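Local coordinates for protein enoyl-CoA hydratase/carnithine racemase (PDB 4NEK) that probably acts on enoyl-CoA thioesters as a crotonase-family isomerase that shifts their double bond between the delta-3 and delta-2 positions, at residues F51-S56 / K92-A97; A96-A101 / D114-A119. All coordinates share one frame; numbering follows the deposited sequence.

Interaction 1 (F51-S56 / K92-A97); sequences FLILGS and KPVVAA
Ile53 and Val94 meet at the apolar centre of this contact, with Ile53 CD1 3.5 Å from Val94 CG1. The two residues lie on neighbouring parallel strands in the main sheet of the crotonase fold. The extended Ile53 side chain (chi2 164°) carries CD1 back along the strand to Val94, which is paired not with Ile53 but with Phe51. Val94 divides its two methyls between these neighbours. CG1 serves Ile53, and CG2 approaches the Phe51 ring obliquely at CD2, 4.1 Å away. Helix 29-44 covers this face through Phe39, whose ring stacks on that of Phe51.

Leu52 and Val95 point to the other face, under helix 179-194, and Leu54 and Ala97 also touch that helix. There Leu52 CD1 touches Val95 CG1 at 3.9 Å, and Leu54 CD2 reaches the Ala97 methyl at 3.7 Å. Between the two faces run four backbone hydrogen bonds in the parallel pattern. Phe51 and Ile53 each use both N and O toward segment 92-97. Their partners are Pro93 O and Val95 N for Phe51, and Val95 O and Ala97 N for Ile53. Leu52 and Leu54 bond instead to strand 13-18, so strand 50-54 is held on both edges.

At the polar edge Lys92 lays its CB near Phe51 CE2, and the two side chains cross at about a right angle. The rest of Lys92 runs extended away from the strand pair, and NZ bonds to the carbonyls of Val48 and Gly42. Back at the strand, Phe51 N bonds almost straight to Pro93 O, at 2.9 Å and 177°.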
ATOM      1  N   PHE C  51     -28.480   1.587  12.617  1.00 25.18           N
ATOM      2  CA  PHE C  51     -27.878   1.153  13.884  1.00 25.64           C
ATOM      3  C   PHE C  51     -26.440   1.576  14.009  1.00 25.81           C
ATOM      4  O   PHE C  51     -25.695   1.570  13.044  1.00 24.50           O
ATOM      5  CB  PHE C  51     -27.865  -0.356  13.976  1.00 27.20           C
ATOM      6  CG  PHE C  51     -29.235  -0.982  14.043  1.00 26.30           C
ATOM      7  CD1 PHE C  51     -29.842  -1.168  15.252  1.00 26.49           C
ATOM      8  CD2 PHE C  51     -29.864  -1.438  12.897  1.00 25.02           C
ATOM      9  CE1 PHE C  51     -31.096  -1.756  15.323  1.00 28.22           C
ATOM     10  CE2 PHE C  51     -31.103  -2.035  12.958  1.00 25.91           C
ATOM     11  CZ  PHE C  51     -31.738  -2.176  14.164  1.00 26.82           C
ATOM     12  N   LEU C  52     -26.050   1.866  15.232  1.00 27.05           N
ATOM     13  CA  LEU C  52     -24.661   2.101  15.540  1.00 27.30           C
ATOM     14  C   LEU C  52     -24.244   1.249  16.747  1.00 27.30           C
ATOM     15  O   LEU C  52     -24.747   1.429  17.830  1.00 25.56           O
ATOM     16  CB  LEU C  52     -24.452   3.558  15.863  1.00 27.36           C
ATOM     17  CG  LEU C  52     -23.094   3.910  16.459  1.00 28.86           C
ATOM     18  CD1 LEU C  52     -22.004   3.574  15.470  1.00 29.78           C
ATOM     19  CD2 LEU C  52     -23.017   5.382  16.763  1.00 30.09           C
ATOM     20  N   ILE C  53     -23.314   0.328  16.534  1.00 27.59           N
ATOM     21  CA  ILE C  53     -22.868  -0.569  17.578  1.00 29.97           C
ATOM     22  C   ILE C  53     -21.549  -0.149  18.132  1.00 27.67           C
ATOM     23  O   ILE C  53     -20.606   0.016  17.387  1.00 27.38           O
ATOM     24  CB  ILE C  53     -22.615  -1.960  17.039  1.00 33.09           C
ATOM     25  CG1 ILE C  53     -23.826  -2.468  16.311  1.00 38.34           C
ATOM     26  CG2 ILE C  53     -22.309  -2.944  18.153  1.00 33.45           C
ATOM     27  CD1 ILE C  53     -23.434  -3.646  15.458  1.00 43.54           C
ATOM     28  N   LEU C  54     -21.499  -0.050  19.450  1.00 25.39           N
ATOM     29  CA  LEU C  54     -20.335   0.457  20.174  1.00 26.01           C
ATOM     30  C   LEU C  54     -19.943  -0.481  21.299  1.00 25.58           C
ATOM     31  O   LEU C  54     -20.750  -1.285  21.761  1.00 24.10           O
ATOM     32  CB  LEU C  54     -20.670   1.789  20.851  1.00 25.56           C
ATOM     33  CG  LEU C  54     -21.174   2.861  19.896  1.00 26.47           C
ATOM     34  CD1 LEU C  54     -21.552   4.141  20.642  1.00 28.59           C
ATOM     35  CD2 LEU C  54     -20.128   3.171  18.859  1.00 25.11           C
ATOM     36  N   GLY C  55     -18.711  -0.337  21.763  1.00 24.68           N
ATOM     37  CA  GLY C  55     -18.276  -1.033  22.953  1.00 23.34           C
ATOM     38  C   GLY C  55     -18.001  -0.086  24.099  1.00 22.03           C
ATOM     39  O   GLY C  55     -18.633   0.956  24.252  1.00 18.49           O
ATOM     40  N   SER C  56     -17.038  -0.478  24.926  1.00 24.68           N
ATOM     41  CA  SER C  56     -16.653   0.310  26.087  1.00 26.23           C
ATOM     42  C   SER C  56     -15.733   1.407  25.595  1.00 28.55           C
ATOM     43  O   SER C  56     -15.509   1.557  24.374  1.00 33.43           O
ATOM     44  CB  SER C  56     -15.962  -0.566  27.107  1.00 26.77           C
ATOM     45  OG  SER C  56     -14.587  -0.795  26.773  1.00 24.39           O
ATOM     46  N   LYS C  92     -31.864  -2.707   7.786  1.00 28.16           N
ATOM     47  CA  LYS C  92     -31.323  -1.367   7.943  1.00 26.71           C
ATOM     48  C   LYS C  92     -29.804  -1.396   8.106  1.00 23.85           C
ATOM     49  O   LYS C  92     -29.236  -2.383   8.507  1.00 21.93           O
ATOM     50  CB  LYS C  92     -31.962  -0.652   9.144  1.00 27.08           C
ATOM     51  CG  LYS C  92     -33.468  -0.532   9.030  1.00 29.34           C
ATOM     52  CD  LYS C  92     -34.141   0.143  10.248  1.00 30.15           C
ATOM     53  CE  LYS C  92     -35.657   0.110  10.092  1.00 28.01           C
ATOM     54  NZ  LYS C  92     -36.367   0.725  11.222  1.00 31.69           N
ATOM     55  N   PRO C  93     -29.164  -0.297   7.796  1.00 23.60           N
ATOM     56  CA  PRO C  93     -27.721  -0.225   7.863  1.00 23.87           C
ATOM     57  C   PRO C  93     -27.194  -0.295   9.263  1.00 22.43           C
ATOM     58  O   PRO C  93     -27.866   0.123  10.202  1.00 20.90           O
ATOM     59  CB  PRO C  93     -27.386   1.167   7.302  1.00 24.65           C
ATOM     60  CG  PRO C  93     -28.610   1.621   6.587  1.00 25.68           C
ATOM     61  CD  PRO C  93     -29.765   0.938   7.253  1.00 24.82           C
ATOM     62  N   VAL C  94     -25.964  -0.785   9.366  1.00 21.78           N
ATOM     63  CA  VAL C  94     -25.320  -1.039  10.642  1.00 22.89           C
ATOM     64  C   VAL C  94     -23.888  -0.511  10.576  1.00 23.03           C
ATOM     65  O   VAL C  94     -23.131  -0.863   9.701  1.00 21.29           O
ATOM     66  CB  VAL C  94     -25.277  -2.542  10.909  1.00 23.31           C
ATOM     67  CG1 VAL C  94     -24.589  -2.839  12.218  1.00 23.29           C
ATOM     68  CG2 VAL C  94     -26.681  -3.145  10.892  1.00 23.54           C
ATOM     69  N   VAL C  95     -23.561   0.383  11.489  1.00 23.78           N
ATOM     70  CA  VAL C  95     -22.237   0.965  11.574  1.00 22.65           C
ATOM     71  C   VAL C  95     -21.631   0.522  12.881  1.00 21.53           C
ATOM     72  O   VAL C  95     -22.335   0.462  13.876  1.00 22.86           O
ATOM     73  CB  VAL C  95     -22.350   2.497  11.614  1.00 23.15           C
ATOM     74  CG1 VAL C  95     -20.966   3.146  11.778  1.00 22.12           C
ATOM     75  CG2 VAL C  95     -23.037   3.003  10.355  1.00 21.95           C
ATOM     76  N   ALA C  96     -20.363   0.174  12.881  1.00 21.09           N
ATOM     77  CA  ALA C  96     -19.704  -0.220  14.110  1.00 22.17           C
ATOM     78  C   ALA C  96     -18.452   0.584  14.352  1.00 21.68           C
ATOM     79  O   ALA C  96     -17.810   1.000  13.417  1.00 20.02           O
ATOM     80  CB  ALA C  96     -19.340  -1.669  14.040  1.00 23.65           C
ATOM     81  N   ALA C  97     -18.133   0.805  15.620  1.00 21.13           N
ATOM     82  CA  ALA C  97     -16.917   1.473  15.981  1.00 21.83           C
ATOM     83  C   ALA C  97     -16.209   0.563  16.924  1.00 22.96           C
ATOM     84  O   ALA C  97     -16.717   0.284  18.002  1.00 25.11           O
ATOM     85  CB  ALA C  97     -17.233   2.791  16.667  1.00 22.41           C
TER

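Interaction 2 (A96-A101 / D114-A119); sequences AAVRGA and DLVYAA
Val98 and Ala118 make the tightest side-chain contact here, with Val98 CG2 pressed to 3.4 Å from Ala118 CB. They are a facing pair on parallel strands of the crotonase core sheet. Chi1 of -52° puts CG2 between the backbone N and the carbonyl carbon, leaning over the small Ala118 methyl. The other branch, CG1, turns back toward Val116 CG1 at 4.3 Å. Val116 in turn stands beside Ala96, so a small side chain faces a branched one in both pairs on this face.

On the other face Ala97 pairs with Tyr117. The short methyl leaves the bulk to the ring, which passes obliquely by Ala96 O. Past the strand ends, Arg99 CB meets Ala119 CB at 3.6 Å, while the rest of the arginine leads away. Four backbone hydrogen bonds join the strands. They alternate in direction from Ala96 N to Leu115 O at one end to Ala119 N and Val98 O at the other.

Helix 179-194 packs over the face of Ala97 and Tyr117 through Leu182, Ala186 and Ala189. The Val98 face meets Phe60 and Leu110 from loops. Arg150 of a second subunit packs on Leu115 and Val116.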
ATOM      1  N   ALA C  96     -20.363   0.174  12.881  1.00 21.09           N
ATOM      2  CA  ALA C  96     -19.704  -0.220  14.110  1.00 22.17           C
ATOM      3  C   ALA C  96     -18.452   0.584  14.352  1.00 21.68           C
ATOM      4  O   ALA C  96     -17.810   1.000  13.417  1.00 20.02           O
ATOM      5  CB  ALA C  96     -19.340  -1.669  14.040  1.00 23.65           C
ATOM      6  N   ALA C  97     -18.133   0.805  15.620  1.00 21.13           N
ATOM      7  CA  ALA C  97     -16.917   1.473  15.981  1.00 21.83           C
ATOM      8  C   ALA C  97     -16.209   0.563  16.924  1.00 22.96           C
ATOM      9  O   ALA C  97     -16.717   0.284  18.002  1.00 25.11           O
ATOM     10  CB  ALA C  97     -17.233   2.791  16.667  1.00 22.41           C
ATOM     11  N   VAL C  98     -15.027   0.089  16.534  1.00 22.71           N
ATOM     12  CA  VAL C  98     -14.294  -0.861  17.322  1.00 21.47           C
ATOM     13  C   VAL C  98     -13.002  -0.312  17.848  1.00 20.94           C
ATOM     14  O   VAL C  98     -12.447   0.604  17.280  1.00 22.43           O
ATOM     15  CB  VAL C  98     -14.010  -2.125  16.512  1.00 24.81           C
ATOM     16  CG1 VAL C  98     -15.293  -2.649  15.901  1.00 27.40           C
ATOM     17  CG2 VAL C  98     -13.078  -1.869  15.362  1.00 26.60           C
ATOM     18  N   ARG C  99     -12.502  -0.914  18.910  1.00 23.71           N
ATOM     19  CA  ARG C  99     -11.222  -0.549  19.518  1.00 26.31           C
ATOM     20  C   ARG C  99     -10.783  -1.627  20.445  1.00 26.87           C
ATOM     21  O   ARG C  99     -11.566  -2.492  20.787  1.00 28.96           O
ATOM     22  CB  ARG C  99     -11.347   0.752  20.316  1.00 26.77           C
ATOM     23  CG  ARG C  99     -12.174   0.576  21.575  1.00 26.99           C
ATOM     24  CD  ARG C  99     -12.885   1.848  21.973  1.00 26.01           C
ATOM     25  NE  ARG C  99     -11.917   2.882  22.240  1.00 27.07           N
ATOM     26  CZ  ARG C  99     -12.202   4.166  22.343  1.00 29.34           C
ATOM     27  NH1 ARG C  99     -13.448   4.624  22.254  1.00 31.43           N
ATOM     28  NH2 ARG C  99     -11.216   5.012  22.546  1.00 32.12           N
ATOM     29  N   GLY C 100      -9.531  -1.562  20.882  1.00 26.61           N
ATOM     30  CA  GLY C 100      -8.969  -2.571  21.775  1.00 24.75           C
ATOM     31  C   GLY C 100      -9.233  -3.977  21.272  1.00 24.56           C
ATOM     32  O   GLY C 100      -8.998  -4.283  20.105  1.00 23.43           O
ATOM     33  N   ALA C 101      -9.786  -4.817  22.127  1.00 23.59           N
ATOM     34  CA  ALA C 101     -10.083  -6.186  21.736  1.00 24.67           C
ATOM     35  C   ALA C 101     -11.279  -6.303  20.787  1.00 24.15           C
ATOM     36  O   ALA C 101     -12.332  -5.728  21.034  1.00 24.21           O
ATOM     37  CB  ALA C 101     -10.344  -7.013  22.953  1.00 25.22           C
ATOM     38  N   ASP C 114     -22.144  -2.523   7.627  1.00 26.31           N
ATOM     39  CA  ASP C 114     -22.087  -1.783   6.404  1.00 25.36           C
ATOM     40  C   ASP C 114     -20.924  -0.838   6.444  1.00 25.01           C
ATOM     41  O   ASP C 114     -20.256  -0.649   5.421  1.00 23.93           O
ATOM     42  CB  ASP C 114     -23.368  -1.071   6.201  1.00 27.10           C
ATOM     43  CG  ASP C 114     -24.538  -2.052   6.089  1.00 30.85           C
ATOM     44  OD1 ASP C 114     -24.624  -2.774   5.066  1.00 30.39           O
ATOM     45  OD2 ASP C 114     -25.358  -2.129   7.042  1.00 31.40           O
ATOM     46  N   LEU C 115     -20.643  -0.278   7.612  1.00 21.50           N
ATOM     47  CA  LEU C 115     -19.439   0.515   7.815  1.00 20.91           C
ATOM     48  C   LEU C 115     -18.845   0.228   9.150  1.00 21.02           C
ATOM     49  O   LEU C 115     -19.559   0.084  10.121  1.00 21.31           O
ATOM     50  CB  LEU C 115     -19.774   2.011   7.810  1.00 21.71           C
ATOM     51  CG  LEU C 115     -20.394   2.601   6.558  1.00 22.35           C
ATOM     52  CD1 LEU C 115     -20.853   4.030   6.818  1.00 23.09           C
ATOM     53  CD2 LEU C 115     -19.439   2.589   5.389  1.00 21.18           C
ATOM     54  N   VAL C 116     -17.533   0.255   9.228  1.00 21.04           N
ATOM     55  CA  VAL C 116     -16.803  -0.028  10.440  1.00 20.68           C
ATOM     56  C   VAL C 116     -15.567   0.842  10.557  1.00 19.91           C
ATOM     57  O   VAL C 116     -14.803   0.976   9.615  1.00 20.23           O
ATOM     58  CB  VAL C 116     -16.301  -1.458  10.393  1.00 22.01           C
ATOM     59  CG1 VAL C 116     -15.565  -1.779  11.679  1.00 24.04           C
ATOM     60  CG2 VAL C 116     -17.429  -2.433  10.193  1.00 20.65           C
ATOM     61  N   TYR C 117     -15.389   1.476  11.700  1.00 21.32           N
ATOM     62  CA  TYR C 117     -14.207   2.328  11.969  1.00 20.68           C
ATOM     63  C   TYR C 117     -13.565   1.728  13.175  1.00 20.07           C
ATOM     64  O   TYR C 117     -14.257   1.255  14.062  1.00 19.18           O
ATOM     65  CB  TYR C 117     -14.585   3.789  12.246  1.00 21.61           C
ATOM     66  CG  TYR C 117     -15.282   4.353  11.072  1.00 23.66           C
ATOM     67  CD1 TYR C 117     -14.581   4.909   9.999  1.00 23.02           C
ATOM     68  CD2 TYR C 117     -16.675   4.189  10.955  1.00 26.64           C
ATOM     69  CE1 TYR C 117     -15.244   5.333   8.848  1.00 25.48           C
ATOM     70  CE2 TYR C 117     -17.361   4.626   9.822  1.00 28.20           C
ATOM     71  CZ  TYR C 117     -16.657   5.197   8.771  1.00 27.55           C
ATOM     72  OH  TYR C 117     -17.386   5.646   7.702  1.00 27.98           O
ATOM     73  N   ALA C 118     -12.245   1.781  13.212  1.00 19.10           N
ATOM     74  CA  ALA C 118     -11.463   1.199  14.269  1.00 18.84           C
ATOM     75  C   ALA C 118     -10.435   2.144  14.820  1.00 18.71           C
ATOM     76  O   ALA C 118      -9.905   2.970  14.098  1.00 19.88           O
ATOM     77  CB  ALA C 118     -10.730   0.005  13.717  1.00 20.73           C
ATOM     78  N   ALA C 119     -10.145   2.025  16.104  1.00 19.64           N
ATOM     79  CA  ALA C 119      -9.118   2.845  16.726  1.00 22.98           C
ATOM     80  C   ALA C 119      -7.769   2.249  16.468  1.00 25.57           C
ATOM     81  O   ALA C 119      -7.667   1.053  16.208  1.00 31.88           O
ATOM     82  CB  ALA C 119      -9.335   2.927  18.206  1.00 23.79           C
TER

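In the fold
Interactions 1 and 2 share strand 94-98 and, within it, Ala96 and Ala97. Together they join three consecutive parallel strands, 50-54, 94-98 and 115-118. Both are core contacts, but interaction 1 is the more enclosed, with every touching residue buried. It has larger side chains, an aromatic ring among them, and covers more surface. Interaction 2 relies on alanines and valines, includes the partly exposed Arg99 and Tyr117, and meets a second subunit through more residues. Helix 179-194 covers one face of both. Asp114 OD2 ties them at one end: it probably accepts a hydrogen bond from Val94 N at 2.8 Å and forms a salt bridge with Lys205.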